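Local atomic coordinates of putative sugar binding protein (Geobacillus stearothermophilus, PDB entry 6GQ0), a protein that binds beta-D-galactose and is probably the sugar-capturing component of a bacterial uptake system. Residues 31-36 with 59-64; 154-159 with 214-219; 158-163 with 188-193. All blocks are in the same frame, centred on the assembly; numbering follows the deposited sequence.

Contact 1 of 3, residues 31-36 with 59-64; sequences YHFVLV and LGVDLE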
loop_
_atom_site.group_PDB
_atom_site.type_symbol
_atom_site.label_atom_id
_atom_site.label_comp_id
_atom_site.label_asym_id
_atom_site.label_seq_id
_atom_site.Cartn_x
_atom_site.Cartn_y
_atom_site.Cartn_z
ATOM N N TYR A 31 1.909 17.564 -22.752
ATOM C CA TYR A 31 1.296 16.294 -22.400
ATOM C C TYR A 31 0.367 16.454 -21.201
ATOM O O TYR A 31 0.674 17.167 -20.246
ATOM C CB TYR A 31 2.374 15.254 -22.108
ATOM C CG TYR A 31 3.027 14.693 -23.352
ATOM C CD1 TYR A 31 2.306 13.891 -24.226
ATOM C CD2 TYR A 31 4.360 14.954 -23.643
ATOM C CE1 TYR A 31 2.889 13.368 -25.350
ATOM C CE2 TYR A 31 4.954 14.436 -24.769
ATOM C CZ TYR A 31 4.212 13.644 -25.623
ATOM O OH TYR A 31 4.793 13.112 -26.753
ATOM N N HIS A 32 -0.783 15.811 -21.276
ATOM C CA HIS A 32 -1.780 15.824 -20.234
ATOM C C HIS A 32 -1.943 14.430 -19.667
ATOM O O HIS A 32 -2.451 13.568 -20.323
ATOM C CB HIS A 32 -3.106 16.318 -20.793
ATOM C CG HIS A 32 -4.221 16.319 -19.802
ATOM N ND1 HIS A 32 -5.535 16.505 -20.159
ATOM C CD2 HIS A 32 -4.221 16.141 -18.465
ATOM C CE1 HIS A 32 -6.295 16.443 -19.083
ATOM N NE2 HIS A 32 -5.519 16.216 -18.043
ATOM N N PHE A 33 -1.501 14.229 -18.444
ATOM C CA PHE A 33 -1.583 12.948 -17.779
ATOM C C PHE A 33 -2.543 13.005 -16.602
ATOM O O PHE A 33 -2.687 14.013 -16.005
ATOM C CB PHE A 33 -0.208 12.562 -17.236
ATOM C CG PHE A 33 0.856 12.412 -18.275
ATOM C CD1 PHE A 33 0.562 12.099 -19.564
ATOM C CD2 PHE A 33 2.162 12.541 -17.931
ATOM C CE1 PHE A 33 1.550 11.963 -20.493
ATOM C CE2 PHE A 33 3.159 12.400 -18.855
ATOM C CZ PHE A 33 2.853 12.113 -20.139
ATOM N N VAL A 34 -3.197 11.908 -16.290
ATOM C CA VAL A 34 -4.090 11.817 -15.136
ATOM C C VAL A 34 -3.502 10.822 -14.144
ATOM O O VAL A 34 -3.120 9.709 -14.525
ATOM C CB VAL A 34 -5.513 11.388 -15.545
ATOM C CG1 VAL A 34 -6.440 11.355 -14.322
ATOM C CG2 VAL A 34 -6.060 12.304 -16.631
ATOM N N LEU A 35 -3.432 11.225 -12.876
ATOM C CA LEU A 35 -3.057 10.344 -11.779
ATOM C C LEU A 35 -4.259 10.216 -10.852
ATOM O O LEU A 35 -4.771 11.222 -10.352
ATOM C CB LEU A 35 -1.831 10.882 -11.033
ATOM C CG LEU A 35 -1.092 9.888 -10.121
ATOM C CD1 LEU A 35 0.303 10.380 -9.795
ATOM C CD2 LEU A 35 -1.830 9.614 -8.837
ATOM N N VAL A 36 -4.708 8.985 -10.631
ATOM C CA VAL A 36 -5.892 8.694 -9.834
ATOM C C VAL A 36 -5.427 8.047 -8.531
ATOM O O VAL A 36 -5.017 6.874 -8.531
ATOM C CB VAL A 36 -6.882 7.791 -10.583
ATOM C CG1 VAL A 36 -8.099 7.527 -9.736
ATOM C CG2 VAL A 36 -7.296 8.444 -11.900
ATOM N N LEU A 59 9.048 18.428 -16.228
ATOM C CA LEU A 59 8.967 18.001 -17.618
ATOM C C LEU A 59 8.076 18.884 -18.480
ATOM O O LEU A 59 7.941 18.616 -19.677
ATOM C CB LEU A 59 8.453 16.565 -17.701
ATOM C CG LEU A 59 9.258 15.462 -17.035
ATOM C CD1 LEU A 59 8.342 14.287 -16.958
ATOM C CD2 LEU A 59 10.509 15.126 -17.826
ATOM N N GLY A 60 7.457 19.912 -17.913
ATOM C CA GLY A 60 6.501 20.689 -18.677
ATOM C C GLY A 60 5.260 19.895 -19.014
ATOM O O GLY A 60 4.727 20.013 -20.126
ATOM N N VAL A 61 4.789 19.081 -18.076
ATOM C CA VAL A 61 3.668 18.176 -18.284
ATOM C C VAL A 61 2.489 18.678 -17.462
ATOM O O VAL A 61 2.654 19.065 -16.299
ATOM C CB VAL A 61 4.057 16.736 -17.898
ATOM C CG1 VAL A 61 2.839 15.935 -17.462
ATOM C CG2 VAL A 61 4.775 16.060 -19.062
ATOM N N ASP A 62 1.308 18.707 -18.076
ATOM C CA ASP A 62 0.078 18.978 -17.345
ATOM C C ASP A 62 -0.338 17.711 -16.618
ATOM O O ASP A 62 -0.648 16.700 -17.256
ATOM C CB ASP A 62 -1.033 19.432 -18.287
ATOM C CG ASP A 62 -1.005 20.924 -18.545
ATOM O OD1 ASP A 62 -0.764 21.688 -17.584
ATOM O OD2 ASP A 62 -1.214 21.326 -19.713
ATOM N N LEU A 63 -0.342 17.761 -15.292
ATOM C CA LEU A 63 -0.738 16.629 -14.467
ATOM C C LEU A 63 -2.040 16.966 -13.761
ATOM O O LEU A 63 -2.106 17.938 -13.002
ATOM C CB LEU A 63 0.335 16.285 -13.441
ATOM C CG LEU A 63 -0.150 15.180 -12.503
ATOM C CD1 LEU A 63 -0.228 13.841 -13.248
ATOM C CD2 LEU A 63 0.737 15.098 -11.288
ATOM N N GLU A 64 -3.065 16.159 -14.000
ATOM C CA GLU A 64 -4.344 16.322 -13.334
ATOM C C GLU A 64 -4.494 15.217 -12.292
ATOM O O GLU A 64 -4.493 14.029 -12.628
ATOM C CB GLU A 64 -5.478 16.299 -14.354
ATOM C CG GLU A 64 -6.842 16.135 -13.769
ATOM C CD GLU A 64 -7.909 15.981 -14.830
ATOM O OE1 GLU A 64 -9.107 16.005 -14.468
ATOM O OE2 GLU A 64 -7.559 15.860 -16.031
#

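Contact 2 of 3, residues 154-159 with 214-219; sequences ATVAII and VNAFYG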
loop_
_atom_site.group_PDB
_atom_site.type_symbol
_atom_site.label_atom_id
_atom_site.label_comp_id
_atom_site.label_asym_id
_atom_site.label_seq_id
_atom_site.Cartn_x
_atom_site.Cartn_y
_atom_site.Cartn_z
ATOM N N ALA A 154 5.920 -16.690 18.358
ATOM C CA ALA A 154 4.818 -15.744 18.236
ATOM C C ALA A 154 3.547 -16.481 17.852
ATOM O O ALA A 154 3.588 -17.486 17.142
ATOM C CB ALA A 154 5.111 -14.648 17.202
ATOM N N THR A 155 2.422 -15.954 18.331
ATOM C CA THR A 155 1.075 -16.405 17.986
ATOM C C THR A 155 0.425 -15.200 17.316
ATOM O O THR A 155 0.019 -14.248 17.996
ATOM C CB THR A 155 0.306 -16.865 19.236
ATOM O OG1 THR A 155 1.024 -17.932 19.868
ATOM C CG2 THR A 155 -1.091 -17.346 18.888
ATOM N N VAL A 156 0.340 -15.240 15.983
ATOM C CA VAL A 156 0.114 -14.058 15.163
ATOM C C VAL A 156 -1.330 -13.981 14.697
ATOM O O VAL A 156 -1.905 -14.970 14.226
ATOM C CB VAL A 156 1.064 -14.071 13.940
ATOM C CG1 VAL A 156 0.764 -12.892 13.022
ATOM C CG2 VAL A 156 2.512 -14.076 14.406
ATOM N N ALA A 157 -1.890 -12.782 14.754
ATOM C CA ALA A 157 -3.092 -12.447 14.009
ATOM C C ALA A 157 -2.745 -11.409 12.948
ATOM O O ALA A 157 -1.961 -10.484 13.198
ATOM C CB ALA A 157 -4.192 -11.906 14.926
ATOM N N ILE A 158 -3.333 -11.566 11.767
ATOM C CA ILE A 158 -3.089 -10.676 10.635
ATOM C C ILE A 158 -4.332 -9.832 10.399
ATOM O O ILE A 158 -5.436 -10.369 10.257
ATOM C CB ILE A 158 -2.725 -11.457 9.362
ATOM C CG1 ILE A 158 -1.487 -12.335 9.601
ATOM C CG2 ILE A 158 -2.532 -10.475 8.192
ATOM C CD1 ILE A 158 -0.953 -13.045 8.350
ATOM N N ILE A 159 -4.155 -8.518 10.333
ATOM C CA ILE A 159 -5.211 -7.612 9.895
ATOM C C ILE A 159 -4.836 -7.122 8.501
ATOM O O ILE A 159 -3.752 -6.566 8.309
ATOM C CB ILE A 159 -5.395 -6.426 10.849
ATOM C CG1 ILE A 159 -5.605 -6.916 12.289
ATOM C CG2 ILE A 159 -6.557 -5.558 10.376
ATOM C CD1 ILE A 159 -6.830 -7.724 12.447
ATOM N N VAL A 214 -2.940 -14.735 21.418
ATOM C CA VAL A 214 -2.325 -13.890 20.389
ATOM C C VAL A 214 -1.403 -12.877 21.054
ATOM O O VAL A 214 -1.832 -12.089 21.908
ATOM C CB VAL A 214 -3.402 -13.194 19.548
ATOM C CG1 VAL A 214 -2.804 -12.063 18.691
ATOM C CG2 VAL A 214 -4.104 -14.191 18.672
ATOM N N ASN A 215 -0.121 -12.921 20.695
ATOM C CA ASN A 215 0.873 -11.979 21.197
ATOM C C ASN A 215 1.541 -11.202 20.069
ATOM O O ASN A 215 2.565 -10.542 20.291
ATOM C CB ASN A 215 1.926 -12.709 22.047
ATOM C CG ASN A 215 2.574 -13.893 21.322
ATOM O OD1 ASN A 215 2.740 -13.887 20.103
ATOM N ND2 ASN A 215 2.954 -14.913 22.088
ATOM N N ALA A 216 0.979 -11.241 18.873
ATOM C CA ALA A 216 1.616 -10.601 17.726
ATOM C C ALA A 216 0.548 -10.230 16.714
ATOM O O ALA A 216 -0.289 -11.070 16.368
ATOM C CB ALA A 216 2.668 -11.528 17.103
ATOM N N PHE A 217 0.569 -8.976 16.255
ATOM C CA PHE A 217 -0.288 -8.519 15.170
ATOM C C PHE A 217 0.547 -8.031 13.981
ATOM O O PHE A 217 1.561 -7.340 14.142
ATOM C CB PHE A 217 -1.215 -7.404 15.604
ATOM C CG PHE A 217 -2.302 -7.848 16.541
ATOM C CD1 PHE A 217 -2.063 -7.957 17.900
ATOM C CD2 PHE A 217 -3.569 -8.146 16.054
ATOM C CE1 PHE A 217 -3.095 -8.337 18.796
ATOM C CE2 PHE A 217 -4.604 -8.529 16.945
ATOM C CZ PHE A 217 -4.352 -8.627 18.300
ATOM N N TYR A 218 0.092 -8.393 12.792
ATOM C CA TYR A 218 0.642 -7.918 11.525
ATOM C C TYR A 218 -0.478 -7.219 10.768
ATOM O O TYR A 218 -1.500 -7.840 10.468
ATOM C CB TYR A 218 1.204 -9.093 10.733
ATOM C CG TYR A 218 1.604 -8.779 9.314
ATOM C CD1 TYR A 218 2.404 -7.691 9.026
ATOM C CD2 TYR A 218 1.190 -9.591 8.273
ATOM C CE1 TYR A 218 2.786 -7.407 7.702
ATOM C CE2 TYR A 218 1.575 -9.332 6.954
ATOM C CZ TYR A 218 2.371 -8.239 6.682
ATOM O OH TYR A 218 2.764 -7.974 5.387
ATOM N N GLY A 219 -0.310 -5.924 10.506
ATOM C CA GLY A 219 -1.251 -5.157 9.693
ATOM C C GLY A 219 -0.630 -4.829 8.342
ATOM O O GLY A 219 0.553 -4.488 8.271
HETATM O O HOH W 1 3.812 -17.800 21.039
#

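Contact 3 of 3, residues 158-163 with 188-193; sequences IITGSL and VAIEES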
loop_
_atom_site.group_PDB
_atom_site.type_symbol
_atom_site.label_atom_id
_atom_site.label_comp_id
_atom_site.label_asym_id
_atom_site.label_seq_id
_atom_site.Cartn_x
_atom_site.Cartn_y
_atom_site.Cartn_z
ATOM N N ILE A 158 -3.333 -11.566 11.767
ATOM C CA ILE A 158 -3.089 -10.676 10.635
ATOM C C ILE A 158 -4.332 -9.832 10.399
ATOM O O ILE A 158 -5.436 -10.369 10.257
ATOM C CB ILE A 158 -2.725 -11.457 9.362
ATOM C CG1 ILE A 158 -1.487 -12.335 9.601
ATOM C CG2 ILE A 158 -2.532 -10.475 8.192
ATOM C CD1 ILE A 158 -0.953 -13.045 8.350
ATOM N N ILE A 159 -4.155 -8.518 10.333
ATOM C CA ILE A 159 -5.211 -7.612 9.895
ATOM C C ILE A 159 -4.836 -7.122 8.501
ATOM O O ILE A 159 -3.752 -6.566 8.309
ATOM C CB ILE A 159 -5.395 -6.426 10.849
ATOM C CG1 ILE A 159 -5.605 -6.916 12.289
ATOM C CG2 ILE A 159 -6.557 -5.558 10.376
ATOM C CD1 ILE A 159 -6.830 -7.724 12.447
ATOM N N THR A 160 -5.722 -7.321 7.536
ATOM C CA THR A 160 -5.461 -6.889 6.173
ATOM C C THR A 160 -6.587 -5.971 5.708
ATOM O O THR A 160 -7.722 -6.063 6.185
ATOM C CB THR A 160 -5.290 -8.088 5.227
ATOM O OG1 THR A 160 -4.759 -7.629 3.970
ATOM C CG2 THR A 160 -6.609 -8.817 5.005
ATOM N N GLY A 161 -6.247 -5.051 4.803
ATOM C CA GLY A 161 -7.240 -4.113 4.303
ATOM C C GLY A 161 -8.367 -4.806 3.564
ATOM O O GLY A 161 -9.540 -4.462 3.736
ATOM N N SER A 162 -8.034 -5.802 2.750
ATOM C CA SER A 162 -9.064 -6.609 2.107
ATOM C C SER A 162 -8.418 -7.849 1.513
ATOM O O SER A 162 -7.197 -7.919 1.331
ATOM C CB SER A 162 -9.826 -5.820 1.030
ATOM O OG SER A 162 -9.154 -5.835 -0.212
ATOM N N LEU A 163 -9.261 -8.829 1.218
ATOM C CA LEU A 163 -8.813 -10.067 0.619
ATOM C C LEU A 163 -8.758 -10.010 -0.900
ATOM O O LEU A 163 -8.189 -10.915 -1.510
ATOM C CB LEU A 163 -9.712 -11.217 1.059
ATOM C CG LEU A 163 -9.774 -11.322 2.575
ATOM C CD1 LEU A 163 -10.976 -12.130 2.993
ATOM C CD2 LEU A 163 -8.471 -11.894 3.124
ATOM N N VAL A 188 -2.997 -17.523 13.635
ATOM C CA VAL A 188 -4.255 -18.080 14.120
ATOM C C VAL A 188 -5.481 -17.363 13.573
ATOM O O VAL A 188 -6.595 -17.902 13.689
ATOM C CB VAL A 188 -4.305 -18.100 15.664
ATOM C CG1 VAL A 188 -3.051 -18.764 16.210
ATOM C CG2 VAL A 188 -4.447 -16.694 16.201
ATOM N N ALA A 189 -5.324 -16.178 12.990
ATOM C CA ALA A 189 -6.461 -15.426 12.474
ATOM C C ALA A 189 -5.980 -14.486 11.377
ATOM O O ALA A 189 -4.846 -13.996 11.414
ATOM C CB ALA A 189 -7.162 -14.624 13.579
ATOM N N ILE A 190 -6.855 -14.258 10.397
ATOM C CA ILE A 190 -6.702 -13.214 9.391
ATOM C C ILE A 190 -8.052 -12.522 9.260
ATOM O O ILE A 190 -9.062 -13.180 8.995
ATOM C CB ILE A 190 -6.260 -13.770 8.026
ATOM C CG1 ILE A 190 -4.977 -14.593 8.150
ATOM C CG2 ILE A 190 -6.101 -12.634 7.021
ATOM C CD1 ILE A 190 -4.386 -15.035 6.799
ATOM N N GLU A 191 -8.073 -11.206 9.439
ATOM C CA GLU A 191 -9.313 -10.444 9.412
ATOM C C GLU A 191 -9.143 -9.210 8.540
ATOM O O GLU A 191 -8.049 -8.657 8.438
ATOM C CB GLU A 191 -9.743 -10.001 10.826
ATOM C CG GLU A 191 -10.075 -11.134 11.790
ATOM C CD GLU A 191 -11.314 -11.916 11.392
ATOM O OE1 GLU A 191 -12.234 -11.321 10.788
ATOM O OE2 GLU A 191 -11.363 -13.133 11.681
ATOM N N GLU A 192 -10.251 -8.763 7.953
ATOM C CA GLU A 192 -10.266 -7.614 7.058
ATOM C C GLU A 192 -10.635 -6.351 7.817
ATOM O O GLU A 192 -11.610 -6.339 8.576
ATOM C CB GLU A 192 -11.282 -7.806 5.937
ATOM C CG GLU A 192 -11.009 -8.912 4.972
ATOM C CD GLU A 192 -12.068 -8.946 3.886
ATOM O OE1 GLU A 192 -13.224 -9.322 4.188
ATOM O OE2 GLU A 192 -11.751 -8.544 2.743
ATOM N N SER A 193 -9.901 -5.274 7.567
ATOM C CA SER A 193 -10.239 -3.989 8.155
ATOM C C SER A 193 -11.003 -3.080 7.207
ATOM O O SER A 193 -11.558 -2.077 7.657
ATOM C CB SER A 193 -8.970 -3.269 8.628
ATOM O OG SER A 193 -8.097 -2.987 7.538
#

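Contact 1 of 3, residues 31-36 with 59-64
Asp-62 N donates to Tyr-31 O across 2.7 Å, noticeably bent at the hydrogen but the shortest of the bonds that zip the strand 32-36 to the outermost strand 62-65. The parallel ladder continues from Phe-33 N to Asp-62 O, from Glu-64 N to Phe-33 O and from Leu-35 N to Glu-64 O. Asp-62 O also receives a weaker CA-H...O contact from His-32 CA, 3.3 Å away.

One face of the sheet carries a polar pair. His-32 NE2 donates to Glu-64 OE2 across 2.9 Å, bent at the hydrogen to 140°. OE2 lies close to the ring plane and accepts through its anti lone pair, with carboxylate and imidazole only 16° from coplanar. The imidazole reaches across because its CG stands anti to the backbone N (chi1 178°), while the extended Glu-64 chain runs beside Val-34, whose CG2 is 3.9 Å from Glu-64 OE2.

The other face is apolar. Phe-33 crosses Val-61 at about a right angle, its CD2 3.5 Å from Val-61 CG1, and Leu-63 CD1 lies 4.0 Å from Leu-35 CB. Leu-63 and Leu-35 also touch Ala-52 of helix 43-59, whereas Met-280 of helix 269-284 meets Phe-33. This is a beta-alpha-beta unit of the periplasmic binding protein fold, and Leu-35 comes near Trp-45, which contacts the galactose.

Chemically, the two faces differ: hydrocarbon meets helices 43-59 and 269-284 on the Phe-33 and Leu-63 face, while on the other, where helix 73-85 reaches Val-34, the carboxylate probably restricts the rotation of the His-32 ring and would be expected to favour a protonated imidazole.

Contact 2 of 3, residues 154-159 with 214-219
Ala-216 offers a small bump on one face of the paired strands, its CB against Val-156 CG2 at 3.7 Å and Ala-154 CB at 4.0 Å. Farther along, Ile-158 and Tyr-218 run alongside each other in the same direction, Ile-158 CG2 3.8 Å from Tyr-218 CD2. On the other face the Ala-157 methyl settles between Val-214 and Phe-217, its CB 4.0 Å from both Val-214 CG1 and Phe-217 CE2. Val-214 CG1 also covers one face of the phenyl ring toward its rim, and Ile-159 CG1 meets its edge.

Asn-215 clasps Thr-155 both ways. Its N donates to Thr-155 O; a chi1 of 53°, placing the amide between backbone N and carbonyl carbon, turns OD1 to accept Thr-155 N at 2.7 Å, almost straight (177°) though 30° out of the carbonyl plane. A water links ND2 to Thr-155 OG1. A leucine here would probably leave Thr-155 N without this partner and the water without the amide N-H.

In this parallel core of a periplasmic-binding-protein lobe, helix 135-149 brings Leu-146 to Ala-216, helices 197-210 and 224-234 cover Phe-217, Phe-175 stacks on Tyr-218, whose hydroxyl bonds O of galactose-binding Arg-171, and strand 185-192 flanks 154-160.

Contact 3 of 3, residues 158-163 with 188-193
Thr-160 O accepts the amide of Ser-193, with Thr-160 O 2.7 Å from Ser-193 N, where two parallel strands of a beta-alpha-beta unit (strand 154-160, helix 166-179, strand 185-192) reach their C-terminal ends. Next to it Thr-160 N donates to Glu-191 O at 2.8 Å, in a bond of 170° at the hydrogen. The ladder runs back through Glu-191 N to Ile-158 O and Ile-158 N to Ala-189 O. Thr-160 O is also approached by the CA-H of Glu-192, its CA only 3.1 Å away from that oxygen.

Beyond the last rung the Glu-192 side chain extends back over the turn after Thr-160. Its CG is anti to the carbonyl carbon (chi1 -65°), which lets OE2 take the amide of Leu-163, with Glu-192 OE2 2.9 Å from Leu-163 N. The donor comes from the anti side, 25° out of the carboxylate plane. While the carboxylate is bonded through OE2, Leu-163 packs across the Glu-192 chain at about a right angle, its CD1 3.5 Å from Glu-192 CD and its CG 3.6 Å from Glu-192 CG.

The turn thus pinned leads to helix 166-179, which carries the galactose-binding His-167 and Arg-171. Nearby, Thr-160 OG1 bonds Thr-220 OG1 and Ser-193 OG bonds Asp-224 OD1.

Apolar packing is divided between the faces. Ile-158 CB lies 4.0 Å from Ile-190 CG1 on the face that also carries Thr-160. On the other face, Ile-159 CD1 meets Glu-191 CB, and at the strand end Ile-159 CG2 rests 3.8 Å from Ser-193 CB.

From the N terminus, contact 1 closes first, returning the chain through helix 43-59 to the strand it left and building the edge of one lobe. Contacts 2 and 3 follow in series with it in the other lobe, about 41 and 36 Å from contact 1 between centres. Both start from strand 154-160. Contact 3 closes earlier, over helix 166-179, and its loop (158 to 193) lies wholly within that of contact 2 (154 to 219), which also takes in helix 197-210. Strand 154-160 therefore lies between strands 185-192 and 216-219, and Ile-158 and Ile-159 serve both pairings, with Val-188 packing on Thr-155 and Val-214.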